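Local atomic coordinates of restriction endonuclease (Mycobacterium sp., PDB entry 4F0Q), a protein that cleaves DNA in a manner that depends on cytosine methylation, working as a tetrameric, modification-dependent restriction endonuclease. Residues I359-V365 / T387-S392; S366-V370 / F391-A395. All coordinates share one frame; numbering follows the deposited sequence.

How the contacts relate
Two strand-to-helix passages run beside each other in the nuclease part of the chain, and the two contacts sample them in succession. Contact 1 joins the opening strands, 364-365 and 390-391, and contact 2 joins the helices that follow, 367-374 and 393-401; Phe391 and Ser392 belong to both. Backbone hydrogen bonds dominate the first, whereas the second is held by apolar packing between capped helix starts. Each is partly buried, but a second subunit reaches contact 2 alone. They meet where Val365 O lies 3.9 Å from Ala395 CB. The bound magnesium ion is about 9 Å from the side chain of Thr387 in contact 1.

Contact 1. Residues I359-V365 / T387-S392; sequences IQPTSSV and TTGSFS
Val365 and Phe391 pair in a two-stranded parallel ladder, 364-365 against 390-391, within the nuclease fold of the PD-(D/E)XK clan. Their side chains run alongside each other in a common direction, with Val365 CB 3.6 Å from Phe391 CD1, while Ser364 and Ser390 occupy the other face. The ladder's bonds show the alternation expected of parallel strands. Ser390 N donates to Ser363 O over 3.2 Å, nearly straight at 168°, and Val365 N donates to Ser390 O at 2.7 Å with a more bent N-H. At the far end Val365 O is gripped twice by one residue: Ser392 N reaches it at 3.0 Å and Ser392 OG at 3.0 Å, both from the same face of its carbonyl plane. The hydroxyl can do this because chi1 of 62° turns it back over its own backbone.

One step outward, Gly389 CA packs against Pro361 O in a C-H...O contact, and an ST turn shapes the approach to it: Thr387 OG1 accepts from Gly389 N at 3.2 Å and is also hydrogen-bonded to Lys357 O; Ile359 CG1 lies against that threonine hydroxyl. Tyr385 meets the Phe391 ring edge-to-face, and helix 281-292 packs on Pro361. A water donates to Pro361 O at 2.6 Å and sits 2.9 Å from Ser390 OG, bridging the two segments.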
loop_
_atom_site.group_PDB
_atom_site.type_symbol
_atom_site.label_atom_id
_atom_site.label_comp_id
_atom_site.label_asym_id
_atom_site.label_seq_id
_atom_site.Cartn_x
_atom_site.Cartn_y
_atom_site.Cartn_z
ATOM N N ILE A 359 3.948 0.890 -26.530
ATOM C CA ILE A 359 4.569 0.001 -27.503
ATOM C C ILE A 359 3.491 -0.661 -28.347
ATOM O O ILE A 359 2.301 -0.443 -28.120
ATOM C CB ILE A 359 5.397 -1.096 -26.817
ATOM C CG1 ILE A 359 4.504 -1.945 -25.911
ATOM C CG2 ILE A 359 6.543 -0.484 -26.028
ATOM C CD1 ILE A 359 5.236 -3.061 -25.200
ATOM N N GLN A 360 3.911 -1.462 -29.322
ATOM C CA GLN A 360 2.979 -2.234 -30.136
ATOM C C GLN A 360 2.109 -3.105 -29.241
ATOM O O GLN A 360 2.616 -3.755 -28.327
ATOM C CB GLN A 360 3.736 -3.114 -31.133
ATOM C CG GLN A 360 4.354 -2.368 -32.304
ATOM C CD GLN A 360 3.362 -2.100 -33.421
ATOM O OE1 GLN A 360 3.656 -1.363 -34.362
ATOM N NE2 GLN A 360 2.183 -2.704 -33.325
ATOM N N PRO A 361 0.791 -3.111 -29.494
ATOM C CA PRO A 361 -0.159 -3.922 -28.723
ATOM C C PRO A 361 0.230 -5.398 -28.706
ATOM O O PRO A 361 -0.104 -6.112 -27.760
ATOM C CB PRO A 361 -1.474 -3.728 -29.482
ATOM C CG PRO A 361 -1.336 -2.389 -30.116
ATOM C CD PRO A 361 0.111 -2.279 -30.503
ATOM N N THR A 362 0.936 -5.839 -29.742
ATOM C CA THR A 362 1.418 -7.214 -29.820
ATOM C C THR A 362 2.733 -7.388 -29.061
ATOM O O THR A 362 3.061 -8.490 -28.621
ATOM C CB THR A 362 1.610 -7.658 -31.282
ATOM O OG1 THR A 362 2.500 -6.752 -31.946
ATOM C CG2 THR A 362 0.278 -7.672 -32.013
ATOM N N SER A 363 3.479 -6.298 -28.909
ATOM C CA SER A 363 4.745 -6.333 -28.183
ATOM C C SER A 363 4.516 -6.533 -26.691
ATOM O O SER A 363 3.405 -6.354 -26.194
ATOM C CB SER A 363 5.550 -5.056 -28.426
ATOM O OG SER A 363 5.974 -4.966 -29.776
ATOM N N SER A 364 5.575 -6.898 -25.977
ATOM C CA SER A 364 5.454 -7.219 -24.561
ATOM C C SER A 364 6.431 -6.424 -23.696
ATOM O O SER A 364 7.464 -5.956 -24.175
ATOM C CB SER A 364 5.656 -8.719 -24.344
ATOM O OG SER A 364 5.237 -9.104 -23.051
ATOM N N VAL A 365 6.092 -6.276 -22.418
ATOM C CA VAL A 365 6.935 -5.555 -21.469
ATOM C C VAL A 365 7.806 -6.516 -20.661
ATOM O O VAL A 365 7.302 -7.438 -20.019
ATOM C CB VAL A 365 6.091 -4.690 -20.509
ATOM C CG1 VAL A 365 6.956 -4.125 -19.390
ATOM C CG2 VAL A 365 5.399 -3.573 -21.275
ATOM N N THR A 387 0.418 0.276 -20.269
ATOM C CA THR A 387 0.980 0.014 -21.587
ATOM C C THR A 387 -0.103 -0.403 -22.577
ATOM O O THR A 387 -1.142 -0.938 -22.189
ATOM C CB THR A 387 2.083 -1.068 -21.527
ATOM O OG1 THR A 387 2.584 -1.325 -22.845
ATOM C CG2 THR A 387 1.539 -2.359 -20.930
ATOM N N THR A 388 0.145 -0.145 -23.856
ATOM C CA THR A 388 -0.785 -0.524 -24.912
ATOM C C THR A 388 -0.632 -1.999 -25.269
ATOM O O THR A 388 -1.519 -2.596 -25.880
ATOM C CB THR A 388 -0.576 0.329 -26.177
ATOM O OG1 THR A 388 0.803 0.288 -26.559
ATOM C CG2 THR A 388 -0.979 1.773 -25.920
ATOM N N GLY A 389 0.500 -2.580 -24.884
ATOM C CA GLY A 389 0.768 -3.981 -25.152
ATOM C C GLY A 389 0.473 -4.862 -23.954
ATOM O O GLY A 389 -0.468 -4.612 -23.203
ATOM N N SER A 390 1.285 -5.899 -23.777
ATOM C CA SER A 390 1.108 -6.830 -22.669
ATOM C C SER A 390 2.382 -6.943 -21.840
ATOM O O SER A 390 3.432 -6.434 -22.227
ATOM C CB SER A 390 0.708 -8.212 -23.190
ATOM O OG SER A 390 -0.503 -8.154 -23.921
ATOM N N PHE A 391 2.279 -7.609 -20.697
ATOM C CA PHE A 391 3.445 -7.894 -19.873
ATOM C C PHE A 391 3.871 -9.340 -20.093
ATOM O O PHE A 391 3.032 -10.240 -20.138
ATOM C CB PHE A 391 3.141 -7.647 -18.393
ATOM C CG PHE A 391 2.730 -6.234 -18.087
ATOM C CD1 PHE A 391 3.683 -5.249 -17.882
ATOM C CD2 PHE A 391 1.391 -5.890 -18.002
ATOM C CE1 PHE A 391 3.309 -3.949 -17.601
ATOM C CE2 PHE A 391 1.011 -4.590 -17.721
ATOM C CZ PHE A 391 1.971 -3.619 -17.521
ATOM N N SER A 392 5.175 -9.555 -20.237
ATOM C CA SER A 392 5.713 -10.888 -20.489
ATOM C C SER A 392 5.402 -11.837 -19.341
ATOM O O SER A 392 5.126 -11.403 -18.223
ATOM C CB SER A 392 7.222 -10.822 -20.724
ATOM O OG SER A 392 7.894 -10.328 -19.579
HETATM O O HOH W 1 0.544 -8.351 -26.647
#

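Contact 2. Residues S366-V370 / F391-A395; sequences SPEQV and FSRQA
Ser392 OG, with Pro367 CD against it at 3.4 Å, is held from several directions at once. Its proton goes to Val365 O, and it accepts a weak N-cap bond from Ala395 N at 3.4 Å. Of the proline ring, CD is the atom that comes close to the hydroxyl, a carbon neighbour beside an oxygen that already has two hydrogen-bond partners.

From that point the two helix starts pack through small groups. Ala395 CB lies 3.8 Å from Pro367 CA, and Pro367 CB reaches back to 3.9 Å from Ala395 CA, so the first turns come together without a long side chain between them. At the margin Pro367 CG touches Gln394 CG at 4.2 Å, while the amide of Gln394 turns to Glu398. Deeper in, the valine side chain of Val370 runs roughly across that of Phe391: its methyl CG2 approaches CD1 of the ring obliquely, at 4.0 Å. Val370 was modelled in two conformers, which makes this last detail less certain.

Pro367 is the first residue of a helix that opens with a capping box. Ser366 OG accepts from Gln369 N at 3.3 Å and 154°, and Gln369 OE1 takes Ser366 N in exchange at 3.0 Å, the donor standing 65° out of the amide plane rather than on a lone pair. Further out, Glu368 OE2 forms a salt bridge with Arg372 NH1 of the second subunit, whose Arg372 also packs on Pro367 and Gln394, linking the start of helix 367-374 to that subunit.

A capping box thus starts helix 367-374 and a serine N-cap starts helix 393-401, the two helices that follow the paired parallel strands of this PD-(D/E)XK-clan nuclease.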
loop_
_atom_site.group_PDB
_atom_site.type_symbol
_atom_site.label_atom_id
_atom_site.label_comp_id
_atom_site.label_asym_id
_atom_site.label_seq_id
_atom_site.Cartn_x
_atom_site.Cartn_y
_atom_site.Cartn_z
ATOM N N SER A 366 9.115 -6.286 -20.697
ATOM C CA SER A 366 10.085 -7.174 -20.064
ATOM C C SER A 366 10.092 -7.027 -18.542
ATOM O O SER A 366 9.647 -6.010 -18.014
ATOM C CB SER A 366 11.482 -6.891 -20.622
ATOM O OG SER A 366 11.974 -5.652 -20.148
ATOM N N PRO A 367 10.593 -8.054 -17.829
ATOM C CA PRO A 367 10.736 -7.984 -16.369
ATOM C C PRO A 367 11.663 -6.857 -15.908
ATOM O O PRO A 367 11.469 -6.313 -14.820
ATOM C CB PRO A 367 11.335 -9.352 -16.007
ATOM C CG PRO A 367 11.859 -9.911 -17.292
ATOM C CD PRO A 367 10.943 -9.389 -18.343
ATOM N N GLU A 368 12.656 -6.516 -16.725
ATOM C CA GLU A 368 13.555 -5.412 -16.404
ATOM C C GLU A 368 12.790 -4.092 -16.374
ATOM O O GLU A 368 12.985 -3.264 -15.481
ATOM C CB GLU A 368 14.698 -5.325 -17.419
ATOM C CG GLU A 368 15.645 -6.516 -17.415
ATOM C CD GLU A 368 15.349 -7.502 -18.526
ATOM O OE1 GLU A 368 14.404 -7.256 -19.303
ATOM O OE2 GLU A 368 16.066 -8.521 -18.627
ATOM N N GLN A 369 11.911 -3.914 -17.355
ATOM C CA GLN A 369 11.139 -2.686 -17.497
ATOM C C GLN A 369 10.199 -2.434 -16.319
ATOM O O GLN A 369 10.017 -1.290 -15.902
ATOM C CB GLN A 369 10.368 -2.694 -18.820
ATOM C CG GLN A 369 11.264 -2.550 -20.043
ATOM C CD GLN A 369 10.588 -2.985 -21.329
ATOM O OE1 GLN A 369 9.428 -3.389 -21.328
ATOM N NE2 GLN A 369 11.317 -2.908 -22.436
ATOM N N VAL A 370 9.607 -3.496 -15.779
ATOM C CA VAL A 370 8.754 -3.352 -14.603
ATOM C C VAL A 370 9.603 -3.214 -13.341
ATOM O O VAL A 370 9.272 -2.443 -12.433
ATOM C CB VAL A 370 7.811 -4.564 -14.445
ATOM C CG1 VAL A 370 6.903 -4.385 -13.238
ATOM C CG2 VAL A 370 6.991 -4.766 -15.709
ATOM N N PHE A 391 2.279 -7.609 -20.697
ATOM C CA PHE A 391 3.445 -7.894 -19.873
ATOM C C PHE A 391 3.871 -9.340 -20.093
ATOM O O PHE A 391 3.032 -10.240 -20.138
ATOM C CB PHE A 391 3.141 -7.647 -18.393
ATOM C CG PHE A 391 2.730 -6.234 -18.087
ATOM C CD1 PHE A 391 3.683 -5.249 -17.882
ATOM C CD2 PHE A 391 1.391 -5.890 -18.002
ATOM C CE1 PHE A 391 3.309 -3.949 -17.601
ATOM C CE2 PHE A 391 1.011 -4.590 -17.721
ATOM C CZ PHE A 391 1.971 -3.619 -17.521
ATOM N N SER A 392 5.175 -9.555 -20.237
ATOM C CA SER A 392 5.713 -10.888 -20.489
ATOM C C SER A 392 5.402 -11.837 -19.341
ATOM O O SER A 392 5.126 -11.403 -18.223
ATOM C CB SER A 392 7.222 -10.822 -20.724
ATOM O OG SER A 392 7.894 -10.328 -19.579
ATOM N N ARG A 393 5.448 -13.135 -19.625
ATOM C CA ARG A 393 5.144 -14.143 -18.620
ATOM C C ARG A 393 6.143 -14.086 -17.471
ATOM O O ARG A 393 5.768 -14.205 -16.304
ATOM C CB ARG A 393 5.136 -15.540 -19.241
ATOM C CG ARG A 393 4.619 -16.611 -18.301
ATOM C CD ARG A 393 4.502 -17.961 -18.983
ATOM N NE ARG A 393 3.678 -18.878 -18.201
ATOM C CZ ARG A 393 4.132 -19.629 -17.203
ATOM N NH1 ARG A 393 5.413 -19.577 -16.861
ATOM N NH2 ARG A 393 3.306 -20.432 -16.547
ATOM N N GLN A 394 7.413 -13.893 -17.809
ATOM C CA GLN A 394 8.473 -13.849 -16.811
ATOM C C GLN A 394 8.317 -12.648 -15.882
ATOM O O GLN A 394 8.599 -12.738 -14.687
ATOM C CB GLN A 394 9.847 -13.828 -17.485
ATOM C CG GLN A 394 11.009 -14.001 -16.522
ATOM C CD GLN A 394 10.935 -15.301 -15.742
ATOM O OE1 GLN A 394 10.447 -16.314 -16.243
ATOM N NE2 GLN A 394 11.417 -15.276 -14.505
ATOM N N ALA A 395 7.862 -11.528 -16.437
ATOM C CA ALA A 395 7.615 -10.328 -15.647
ATOM C C ALA A 395 6.558 -10.596 -14.581
ATOM O O ALA A 395 6.768 -10.322 -13.399
ATOM C CB ALA A 395 7.182 -9.182 -16.548
#